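Local coordinates for protein Udp-n-acetylglucosamine pyrophosphorylase (Trypanosoma brucei, PDB 4BQH) that probably catalyses the formation of UDP-N-acetylglucosamine and diphosphate from UTP and N-acetyl-alpha-D-glucosamine 1-phosphate, at residues C232-G237 against G396-A401; D315-V320 against V331-I336; Q379-R384 against L403-R408. All coordinates share one frame; numbering follows the deposited sequence.

Contact 1 (C232-G237 against G396-A401). With 9VU ((3S)-3-[2-(1,3-benzodioxol-5-yl)-2-oxidanylidene-ethyl]-4-bromanyl-5-methyl-3-oxidanyl-1H-indol-2-one), chain C.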
loop_
_atom_site.group_PDB
_atom_site.type_symbol
_atom_site.label_atom_id
_atom_site.label_comp_id
_atom_site.label_asym_id
_atom_site.label_seq_id
_atom_site.Cartn_x
_atom_site.Cartn_y
_atom_site.Cartn_z
ATOM N N CYS A 232 -24.718 -2.739 8.855
ATOM C CA CYS A 232 -24.063 -2.969 7.604
ATOM C C CYS A 232 -22.917 -1.954 7.508
ATOM O O CYS A 232 -23.122 -0.752 7.656
ATOM C CB CYS A 232 -25.041 -2.745 6.457
ATOM S SG CYS A 232 -24.302 -3.379 4.959
ATOM N N ALA A 233 -21.710 -2.464 7.315
ATOM C CA ALA A 233 -20.521 -1.610 7.131
ATOM C C ALA A 233 -19.524 -2.355 6.260
ATOM O O ALA A 233 -19.565 -3.592 6.137
ATOM C CB ALA A 233 -19.900 -1.200 8.477
ATOM N N ALA A 234 -18.649 -1.598 5.606
ATOM C CA ALA A 234 -17.767 -2.189 4.597
ATOM C C ALA A 234 -16.426 -1.496 4.676
ATOM O O ALA A 234 -16.354 -0.389 5.196
ATOM C CB ALA A 234 -18.371 -2.007 3.220
ATOM N N PRO A 235 -15.357 -2.149 4.155
ATOM C CA PRO A 235 -14.051 -1.506 4.125
ATOM C C PRO A 235 -14.180 -0.184 3.391
ATOM O O PRO A 235 -14.854 -0.120 2.346
ATOM C CB PRO A 235 -13.198 -2.489 3.311
ATOM C CG PRO A 235 -13.799 -3.825 3.611
ATOM C CD PRO A 235 -15.293 -3.539 3.645
ATOM N N GLY A 236 -13.560 0.860 3.930
ATOM C CA GLY A 236 -13.770 2.178 3.377
ATOM C C GLY A 236 -12.904 2.524 2.176
ATOM O O GLY A 236 -13.119 3.564 1.573
ATOM N N GLY A 237 -11.910 1.696 1.861
ATOM C CA GLY A 237 -10.901 2.077 0.834
ATOM C C GLY A 237 -9.698 2.681 1.543
ATOM O O GLY A 237 -9.765 2.985 2.737
ATOM N N GLY A 396 -28.471 -1.035 -1.238
ATOM C CA GLY A 396 -27.956 0.019 -0.355
ATOM C C GLY A 396 -26.800 0.750 -1.002
ATOM O O GLY A 396 -26.363 0.386 -2.091
ATOM N N ILE A 397 -26.301 1.761 -0.302
ATOM C CA ILE A 397 -25.211 2.603 -0.822
ATOM C C ILE A 397 -23.967 2.329 0.015
ATOM O O ILE A 397 -24.023 2.414 1.242
ATOM C CB ILE A 397 -25.560 4.104 -0.755
ATOM C CG1 ILE A 397 -26.851 4.412 -1.551
ATOM C CG2 ILE A 397 -24.372 4.950 -1.260
ATOM C CD1 ILE A 397 -26.754 4.095 -3.037
ATOM N N LYS A 398 -22.864 2.003 -0.656
ATOM C CA LYS A 398 -21.548 1.874 0.003
ATOM C C LYS A 398 -20.707 3.089 -0.359
ATOM O O LYS A 398 -20.843 3.640 -1.451
ATOM C CB LYS A 398 -20.867 0.564 -0.392
ATOM C CG LYS A 398 -21.632 -0.662 0.090
ATOM C CD LYS A 398 -20.757 -1.918 0.012
ATOM C CE LYS A 398 -21.476 -3.147 0.572
ATOM N NZ LYS A 398 -20.652 -4.383 0.349
ATOM N N LEU A 399 -19.893 3.553 0.581
ATOM C CA LEU A 399 -19.145 4.790 0.383
ATOM C C LEU A 399 -17.676 4.496 0.523
ATOM O O LEU A 399 -17.284 3.823 1.460
ATOM C CB LEU A 399 -19.544 5.814 1.448
ATOM C CG LEU A 399 -20.998 6.283 1.346
ATOM C CD1 LEU A 399 -21.364 7.031 2.626
ATOM C CD2 LEU A 399 -21.200 7.183 0.133
ATOM N N GLU A 400 -16.857 5.020 -0.384
ATOM C CA GLU A 400 -15.413 4.767 -0.293
ATOM C C GLU A 400 -14.636 6.058 -0.476
ATOM O O GLU A 400 -15.086 6.965 -1.167
ATOM C CB GLU A 400 -14.968 3.729 -1.355
ATOM C CG GLU A 400 -15.505 2.317 -1.078
ATOM C CD GLU A 400 -15.123 1.282 -2.144
ATOM O OE1 GLU A 400 -14.703 1.655 -3.258
ATOM O OE2 GLU A 400 -15.274 0.068 -1.877
ATOM N N ALA A 401 -13.462 6.135 0.145
ATOM C CA ALA A 401 -12.536 7.204 -0.199
ATOM C C ALA A 401 -11.129 6.642 -0.308
ATOM O O ALA A 401 -10.796 5.640 0.331
ATOM C CB ALA A 401 -12.590 8.350 0.819
HETATM O OAN 9VU C . -16.002 10.188 10.578
HETATM C CAH 9VU C . -14.794 10.448 10.745
HETATM N NAG 9VU C . -14.200 10.493 11.940
HETATM C CAC 9VU C . -12.895 10.837 11.767
HETATM C CAB 9VU C . -11.949 11.018 12.694
HETATM C CAA 9VU C . -10.637 11.407 12.377
HETATM C CAF 9VU C . -10.334 11.623 11.027
HETATM C CAJ 9VU C . -9.008 12.027 10.651
HETATM C CAE 9VU C . -11.368 11.421 10.085
HETATM BR BRA 9VU C . -10.898 11.660 8.261
HETATM C CAD 9VU C . -12.624 11.034 10.446
HETATM C CAI 9VU C . -13.852 10.788 9.735
HETATM O OAL 9VU C . -14.325 12.003 9.148
HETATM C CAM 9VU C . -13.759 9.793 8.547
HETATM C CAO 9VU C . -13.462 8.341 8.976
HETATM O OAP 9VU C . -13.504 8.072 10.186
HETATM C CAQ 9VU C . -13.210 7.377 7.954
HETATM C CAV 9VU C . -12.911 7.732 6.637
HETATM C CAU 9VU C . -12.687 6.805 5.689
HETATM O OAY 9VU C . -12.373 6.987 4.372
HETATM C CAX 9VU C . -12.655 5.695 3.769
HETATM O OAW 9VU C . -12.436 4.773 4.844
HETATM C CAT 9VU C . -12.714 5.502 5.969
HETATM C CAS 9VU C . -12.979 5.083 7.217
HETATM C CAR 9VU C . -13.220 6.005 8.234
HETATM O O HOH W 1 -17.463 1.131 2.082
HETATM O O HOH W 2 -13.935 -1.106 -0.083
#
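E400 and K398 send their side chains from the same face of strand 394-400 toward the end of strand 230-234 and the loop after it. The aliphatic part of E400 runs past a carbonyl: its CB lies 3.5 Å from G236 O. With CG beside the backbone N (chi1 -69°) and the chain extended beyond it, the carboxylate comes near P235 O, and a water bridges the two acceptors by donating to both P235 O and E400 OE2. A second water lies between P235 O and L399 O. A long acidic chain suits this place, since its methylenes pack while its end recruits solvent. K398 is also extended, and the side of its chain brushes the small A234, with CD 4.0 Å from A234 CB.

G236 O is the hub. A401 N donates to it over 3.0 Å, and E400 CA adds a CA-H...O contact at 3.2 Å. The segments run 24° apart, yet this lone backbone bond is not a sheet ladder. It ties the end of the three-stranded sheet of 213-214, 230-234 and 225-227, in which C232 is joined to C215 by a disulfide, to the end of the hairpin 381-387/394-400.

G236, G237 and A401 belong to the pocket of the allosteric inhibitor, whose benzodioxole end enters here. Its methylene carbon CAX sits 3.1 Å from G236 O. Lacking a side chain, G236 leaves room for the inhibitor oxygen OAW; at G237 (phi 95°) a CB would press on the carbonyl of G236 and collide with A401 O, hence glycine.

Contact 2 (D315-V320 against V331-I336)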
loop_
_atom_site.group_PDB
_atom_site.type_symbol
_atom_site.label_atom_id
_atom_site.label_comp_id
_atom_site.label_asym_id
_atom_site.label_seq_id
_atom_site.Cartn_x
_atom_site.Cartn_y
_atom_site.Cartn_z
ATOM N N ASP A 315 -8.090 -0.034 -23.159
ATOM C CA ASP A 315 -9.237 -0.523 -22.407
ATOM C C ASP A 315 -8.931 -1.112 -21.035
ATOM O O ASP A 315 -9.844 -1.631 -20.364
ATOM C CB ASP A 315 -10.030 -1.556 -23.239
ATOM C CG ASP A 315 -10.615 -0.963 -24.509
ATOM O OD1 ASP A 315 -10.634 0.282 -24.652
ATOM O OD2 ASP A 315 -11.087 -1.747 -25.359
ATOM N N GLU A 316 -7.680 -1.010 -20.573
ATOM C CA GLU A 316 -7.380 -1.499 -19.223
ATOM C C GLU A 316 -8.244 -0.804 -18.170
ATOM O O GLU A 316 -8.312 0.433 -18.134
ATOM C CB GLU A 316 -5.905 -1.342 -18.860
ATOM C CG GLU A 316 -5.569 -2.071 -17.559
ATOM C CD GLU A 316 -4.181 -1.782 -17.027
ATOM O OE1 GLU A 316 -3.425 -1.047 -17.688
ATOM O OE2 GLU A 316 -3.863 -2.298 -15.931
ATOM N N ARG A 317 -8.901 -1.592 -17.326
ATOM C CA ARG A 317 -9.796 -1.028 -16.307
ATOM C C ARG A 317 -9.010 -0.588 -15.073
ATOM O O ARG A 317 -9.050 -1.248 -14.041
ATOM C CB ARG A 317 -10.868 -2.041 -15.897
ATOM C CG ARG A 317 -11.728 -2.545 -17.053
ATOM C CD ARG A 317 -12.782 -3.513 -16.516
ATOM N NE ARG A 317 -14.114 -2.902 -16.372
ATOM C CZ ARG A 317 -14.478 -1.983 -15.466
ATOM N NH1 ARG A 317 -13.621 -1.499 -14.567
ATOM N NH2 ARG A 317 -15.724 -1.527 -15.468
ATOM N N VAL A 318 -8.311 0.541 -15.184
ATOM C CA VAL A 318 -7.507 1.070 -14.091
ATOM C C VAL A 318 -7.703 2.597 -14.071
ATOM O O VAL A 318 -8.056 3.188 -15.087
ATOM C CB VAL A 318 -6.022 0.712 -14.300
ATOM C CG1 VAL A 318 -5.497 1.319 -15.591
ATOM C CG2 VAL A 318 -5.160 1.164 -13.126
ATOM N N GLY A 319 -7.516 3.221 -12.916
ATOM C CA GLY A 319 -7.656 4.667 -12.845
ATOM C C GLY A 319 -6.389 5.316 -13.376
ATOM O O GLY A 319 -5.330 4.708 -13.335
ATOM N N VAL A 320 -6.507 6.534 -13.916
ATOM C CA VAL A 320 -5.327 7.277 -14.398
ATOM C C VAL A 320 -5.222 8.618 -13.711
ATOM O O VAL A 320 -6.241 9.213 -13.313
ATOM C CB VAL A 320 -5.296 7.489 -15.928
ATOM C CG1 VAL A 320 -5.205 6.127 -16.655
ATOM C CG2 VAL A 320 -6.534 8.270 -16.381
ATOM N N VAL A 331 -8.895 9.623 -12.258
ATOM C CA VAL A 331 -10.182 9.391 -12.926
ATOM C C VAL A 331 -10.257 7.903 -13.185
ATOM O O VAL A 331 -9.403 7.349 -13.890
ATOM C CB VAL A 331 -10.302 10.169 -14.251
ATOM C CG1 VAL A 331 -11.522 9.696 -15.051
ATOM C CG2 VAL A 331 -10.399 11.674 -13.975
ATOM N N GLU A 332 -11.265 7.267 -12.591
ATOM C CA GLU A 332 -11.444 5.816 -12.670
ATOM C C GLU A 332 -11.969 5.423 -14.051
ATOM O O GLU A 332 -12.533 6.256 -14.766
ATOM C CB GLU A 332 -12.385 5.330 -11.541
ATOM C CG GLU A 332 -12.026 5.833 -10.132
ATOM C CD GLU A 332 -10.989 4.988 -9.384
ATOM O OE1 GLU A 332 -9.886 4.717 -9.916
ATOM O OE2 GLU A 332 -11.271 4.608 -8.222
ATOM N N TYR A 333 -11.778 4.161 -14.436
ATOM C CA TYR A 333 -12.129 3.730 -15.786
ATOM C C TYR A 333 -13.620 3.928 -16.114
ATOM O O TYR A 333 -13.960 4.225 -17.257
ATOM C CB TYR A 333 -11.721 2.270 -16.047
ATOM C CG TYR A 333 -11.869 1.855 -17.510
ATOM C CD1 TYR A 333 -10.931 2.258 -18.471
ATOM C CD2 TYR A 333 -12.950 1.059 -17.931
ATOM C CE1 TYR A 333 -11.059 1.875 -19.796
ATOM C CE2 TYR A 333 -13.089 0.673 -19.258
ATOM C CZ TYR A 333 -12.149 1.087 -20.184
ATOM O OH TYR A 333 -12.284 0.698 -21.497
ATOM N N THR A 334 -14.484 3.771 -15.111
ATOM C CA THR A 334 -15.947 3.934 -15.294
ATOM C C THR A 334 -16.364 5.386 -15.569
ATOM O O THR A 334 -17.462 5.639 -16.073
ATOM C CB THR A 334 -16.734 3.424 -14.066
ATOM O OG1 THR A 334 -16.169 3.982 -12.873
ATOM C CG2 THR A 334 -16.708 1.890 -13.990
ATOM N N GLU A 335 -15.484 6.333 -15.240
ATOM C CA GLU A 335 -15.775 7.762 -15.366
ATOM C C GLU A 335 -15.060 8.467 -16.519
ATOM O O GLU A 335 -15.245 9.665 -16.713
ATOM C CB GLU A 335 -15.455 8.495 -14.052
ATOM C CG GLU A 335 -16.537 8.396 -12.984
ATOM N N ILE A 336 -14.237 7.754 -17.278
ATOM C CA ILE A 336 -13.408 8.432 -18.297
ATOM C C ILE A 336 -14.190 9.187 -19.387
ATOM O O ILE A 336 -15.320 8.817 -19.725
ATOM C CB ILE A 336 -12.417 7.474 -18.966
ATOM C CG1 ILE A 336 -13.135 6.201 -19.437
ATOM C CG2 ILE A 336 -11.241 7.207 -18.038
ATOM C CD1 ILE A 336 -12.210 5.171 -20.044
HETATM O O HOH W 3 -9.125 5.532 -16.244
#
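V320 and V331 pair through two reciprocal backbone hydrogen bonds: V331 N to V320 O at 2.9 Å, with an N-H...O angle of 163°, and V320 N to V331 O at 3.0 Å. V331 O is gripped further by a water that also donates to V318 O, and G319 CA adds a CA-H...O contact at 3.4 Å. Having no side chain, G319 can lie close to this carbonyl and still leave space for OE1 of E332, which the bend at chi2 of E332 brings back to 3.7 Å from G319 CA.

At the far end, K341 forms a salt bridge with OD1 of D315 and a hydrogen bond with OH of Y333, so one lysine holds the acid and the phenol side by side.

With CG anti to the backbone N (chi1 -171°), the Y333 ring reaches across to the opposing backbone, where R317 CA sits over one face in a CH-pi contact, 4.2 Å from the ring centroid. E316 O approaches Y333 CD1 to 3.2 Å. A broad aromatic with a polar tip suits this site, covering the peptides of 315-317 while its hydroxyl stays bonded. The R317 chain crosses the ring at about a right angle and bends back so that Y333 CD2 lies over the guanidinium centre, the two planes 55° apart; T334 CG2 meets the guanidinium edge.

R317 centres an inverse gamma turn, closed by a weak bond from V318 N to E316 O, which leads into a beta-hairpin of strands 320-324 and 327-331 that begins and ends at the V320-V331 antiparallel hydrogen-bonded pair.

Contact 3 (Q379-R384 against L403-R408). With 9VU ((3S)-3-[2-(1,3-benzodioxol-5-yl)-2-oxidanylidene-ethyl]-4-bromanyl-5-methyl-3-oxidanyl-1H-indol-2-one), chain C.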
loop_
_atom_site.group_PDB
_atom_site.type_symbol
_atom_site.label_atom_id
_atom_site.label_comp_id
_atom_site.label_asym_id
_atom_site.label_seq_id
_atom_site.Cartn_x
_atom_site.Cartn_y
_atom_site.Cartn_z
ATOM N N GLN A 379 -16.779 14.412 -0.324
ATOM C CA GLN A 379 -16.807 13.895 -1.711
ATOM C C GLN A 379 -16.322 12.455 -1.827
ATOM O O GLN A 379 -15.315 12.153 -2.488
ATOM C CB GLN A 379 -16.041 14.853 -2.636
ATOM C CG GLN A 379 -16.678 16.237 -2.616
ATOM C CD GLN A 379 -16.151 17.172 -3.690
ATOM O OE1 GLN A 379 -15.151 16.884 -4.361
ATOM N NE2 GLN A 379 -16.825 18.308 -3.861
ATOM N N TYR A 380 -17.067 11.550 -1.201
ATOM C CA TYR A 380 -16.723 10.127 -1.290
ATOM C C TYR A 380 -17.299 9.538 -2.569
ATOM O O TYR A 380 -18.073 10.198 -3.288
ATOM C CB TYR A 380 -17.271 9.363 -0.067
ATOM C CG TYR A 380 -16.512 9.532 1.237
ATOM C CD1 TYR A 380 -16.235 10.802 1.764
ATOM C CD2 TYR A 380 -16.125 8.417 1.982
ATOM C CE1 TYR A 380 -15.588 10.956 2.988
ATOM C CE2 TYR A 380 -15.461 8.561 3.191
ATOM C CZ TYR A 380 -15.202 9.828 3.694
ATOM O OH TYR A 380 -14.568 9.985 4.899
ATOM N N HIS A 381 -16.919 8.292 -2.843
ATOM C CA HIS A 381 -17.390 7.562 -4.007
ATOM C C HIS A 381 -18.516 6.645 -3.588
ATOM O O HIS A 381 -18.311 5.715 -2.794
ATOM C CB HIS A 381 -16.240 6.747 -4.582
ATOM C CG HIS A 381 -15.100 7.584 -5.091
ATOM N ND1 HIS A 381 -14.159 8.118 -4.271
ATOM C CD2 HIS A 381 -14.750 7.952 -6.383
ATOM C CE1 HIS A 381 -13.264 8.810 -4.999
ATOM N NE2 HIS A 381 -13.618 8.710 -6.297
ATOM N N ALA A 382 -19.721 6.912 -4.091
ATOM C CA ALA A 382 -20.908 6.142 -3.705
ATOM C C ALA A 382 -21.189 5.087 -4.764
ATOM O O ALA A 382 -21.049 5.346 -5.980
ATOM C CB ALA A 382 -22.111 7.072 -3.578
ATOM N N ALA A 383 -21.572 3.899 -4.331
ATOM C CA ALA A 383 -21.947 2.839 -5.257
ATOM C C ALA A 383 -23.195 2.140 -4.724
ATOM O O ALA A 383 -23.318 1.946 -3.525
ATOM C CB ALA A 383 -20.805 1.833 -5.425
ATOM N N ARG A 384 -24.120 1.797 -5.624
ATOM C CA ARG A 384 -25.304 1.003 -5.275
ATOM C C ARG A 384 -24.937 -0.454 -5.355
ATOM O O ARG A 384 -24.363 -0.899 -6.350
ATOM C CB ARG A 384 -26.477 1.270 -6.241
ATOM C CG ARG A 384 -26.967 2.698 -6.295
ATOM C CD ARG A 384 -26.656 3.351 -7.643
ATOM N NE ARG A 384 -26.724 4.816 -7.553
ATOM C CZ ARG A 384 -27.796 5.554 -7.840
ATOM N NH1 ARG A 384 -28.923 4.985 -8.266
ATOM N NH2 ARG A 384 -27.736 6.873 -7.705
ATOM N N LEU A 403 -6.674 7.466 -0.966
ATOM C CA LEU A 403 -5.607 8.407 -0.739
ATOM C C LEU A 403 -5.671 9.520 -1.785
ATOM O O LEU A 403 -5.600 10.699 -1.428
ATOM C CB LEU A 403 -4.248 7.694 -0.755
ATOM C CG LEU A 403 -4.072 6.920 0.556
ATOM C CD1 LEU A 403 -3.344 5.614 0.352
ATOM C CD2 LEU A 403 -3.324 7.810 1.504
ATOM N N PHE A 404 -5.886 9.157 -3.049
ATOM C CA PHE A 404 -5.873 10.163 -4.130
ATOM C C PHE A 404 -6.955 11.228 -4.014
ATOM O O PHE A 404 -6.835 12.284 -4.610
ATOM C CB PHE A 404 -5.853 9.556 -5.556
ATOM C CG PHE A 404 -7.102 8.779 -5.938
ATOM C CD1 PHE A 404 -8.316 9.438 -6.202
ATOM C CD2 PHE A 404 -7.052 7.384 -6.067
ATOM C CE1 PHE A 404 -9.460 8.728 -6.542
ATOM C CE2 PHE A 404 -8.206 6.671 -6.439
ATOM C CZ PHE A 404 -9.399 7.343 -6.682
ATOM N N ASP A 405 -8.009 10.964 -3.249
ATOM C CA ASP A 405 -9.054 11.984 -3.082
ATOM C C ASP A 405 -8.517 13.180 -2.301
ATOM O O ASP A 405 -9.086 14.276 -2.363
ATOM C CB ASP A 405 -10.257 11.382 -2.337
ATOM C CG ASP A 405 -11.084 10.449 -3.214
ATOM O OD1 ASP A 405 -11.453 10.833 -4.360
ATOM O OD2 ASP A 405 -11.420 9.347 -2.740
ATOM N N LEU A 406 -7.442 12.959 -1.538
ATOM C CA LEU A 406 -6.878 14.039 -0.731
ATOM C C LEU A 406 -5.710 14.765 -1.406
ATOM O O LEU A 406 -5.187 15.745 -0.844
ATOM C CB LEU A 406 -6.441 13.512 0.645
ATOM C CG LEU A 406 -7.579 13.171 1.639
ATOM C CD1 LEU A 406 -8.453 14.359 2.004
ATOM C CD2 LEU A 406 -8.428 12.061 1.067
ATOM N N PHE A 407 -5.276 14.305 -2.575
ATOM C CA PHE A 407 -4.091 14.936 -3.167
ATOM C C PHE A 407 -4.353 16.381 -3.599
ATOM O O PHE A 407 -3.414 17.152 -3.767
ATOM C CB PHE A 407 -3.536 14.141 -4.356
ATOM C CG PHE A 407 -3.044 12.763 -3.989
ATOM C CD1 PHE A 407 -2.661 12.467 -2.695
ATOM C CD2 PHE A 407 -2.910 11.788 -4.981
ATOM C CE1 PHE A 407 -2.192 11.184 -2.368
ATOM C CE2 PHE A 407 -2.458 10.512 -4.671
ATOM C CZ PHE A 407 -2.107 10.219 -3.364
ATOM N N ARG A 408 -5.625 16.734 -3.791
ATOM C CA ARG A 408 -5.994 18.123 -4.114
ATOM C C ARG A 408 -5.512 19.131 -3.052
ATOM O O ARG A 408 -5.420 20.324 -3.339
ATOM C CB ARG A 408 -7.513 18.225 -4.266
ATOM C CG ARG A 408 -8.259 17.976 -2.982
ATOM C CD ARG A 408 -9.632 18.612 -3.046
ATOM N NE ARG A 408 -10.645 17.645 -3.395
ATOM C CZ ARG A 408 -11.941 17.946 -3.506
ATOM N NH1 ARG A 408 -12.370 19.190 -3.286
ATOM N NH2 ARG A 408 -12.800 17.006 -3.839
HETATM O OAN 9VU C . -16.002 10.188 10.578
HETATM C CAH 9VU C . -14.794 10.448 10.745
HETATM N NAG 9VU C . -14.200 10.493 11.940
HETATM C CAC 9VU C . -12.895 10.837 11.767
HETATM C CAB 9VU C . -11.949 11.018 12.694
HETATM C CAA 9VU C . -10.637 11.407 12.377
HETATM C CAF 9VU C . -10.334 11.623 11.027
HETATM C CAJ 9VU C . -9.008 12.027 10.651
HETATM C CAE 9VU C . -11.368 11.421 10.085
HETATM BR BRA 9VU C . -10.898 11.660 8.261
HETATM C CAD 9VU C . -12.624 11.034 10.446
HETATM C CAI 9VU C . -13.852 10.788 9.735
HETATM O OAL 9VU C . -14.325 12.003 9.148
HETATM C CAM 9VU C . -13.759 9.793 8.547
HETATM C CAO 9VU C . -13.462 8.341 8.976
HETATM O OAP 9VU C . -13.504 8.072 10.186
HETATM C CAQ 9VU C . -13.210 7.377 7.954
HETATM C CAV 9VU C . -12.911 7.732 6.637
HETATM C CAU 9VU C . -12.687 6.805 5.689
HETATM O OAY 9VU C . -12.373 6.987 4.372
HETATM C CAX 9VU C . -12.655 5.695 3.769
HETATM O OAW 9VU C . -12.436 4.773 4.844
HETATM C CAT 9VU C . -12.714 5.502 5.969
HETATM C CAS 9VU C . -12.979 5.083 7.217
HETATM C CAR 9VU C . -13.220 6.005 8.234
HETATM O O HOH W 4 -13.639 12.859 -4.439
#
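The chain straightens into strand 381-387 at H381, which faces F404 and D405 in a tightly turning segment where L406 N bonds back to L403 O and F407 N to F404 O. The imidazole of H381 and the ring of F404 meet obliquely, with centroids 6.0 Å apart and planes at 82°. Both rings also touch F402, H381 in an edge-to-face pair, so the three form an aromatic cluster. The carboxylate of D405 comes to the edge of the imidazole from the opposite direction, but it is modelled too close for the details to be trusted. Surer partners are F402 N, which donates to OD2 of D405, and a water that donates to OD1 of D405 and to Q379 O.

These contacts hold the loop after strand 394-400 against the first strand of the two-stranded antiparallel hairpin 381-387/394-400, in which a backbone bond holds H381 to E400 and a weak one from H381 ND1 to E400 O adds to it.

R408 bends at chi3 (98°) and presents NH2 at the guanidinium edge to OE1 of Q379. This N-H donates to the amide oxygen, although the modelled 2.4 Å between R408 NH2 and Q379 OE1 is doubtfully short, while Q379 NE2 has its own weak bond to E60.

Y380, alternating with H381, points away from 403-408 and into the inhibitor pocket, where its OH lies 3.3 Å from inhibitor carbon CAV.

Contacts 1 and 3 share the hairpin 381-387/394-400, whose strands are joined by bonds such as E400 O to H381 N and K398 N to A383 O, and both touch the inhibitor. Contact 1 is partly buried and relies on backbone, glycines and waters beside the ligand; contact 3 lies at the surface, where aromatic rings and polar side-chain ends do the work. Contact 2, also at the surface, closes a different hairpin with paired backbone bonds and a tyrosine ring packed over the opposing backbone. It touches contact 3 where E332 packs on F404, and its nearest atoms stay about 7 Å from contact 1.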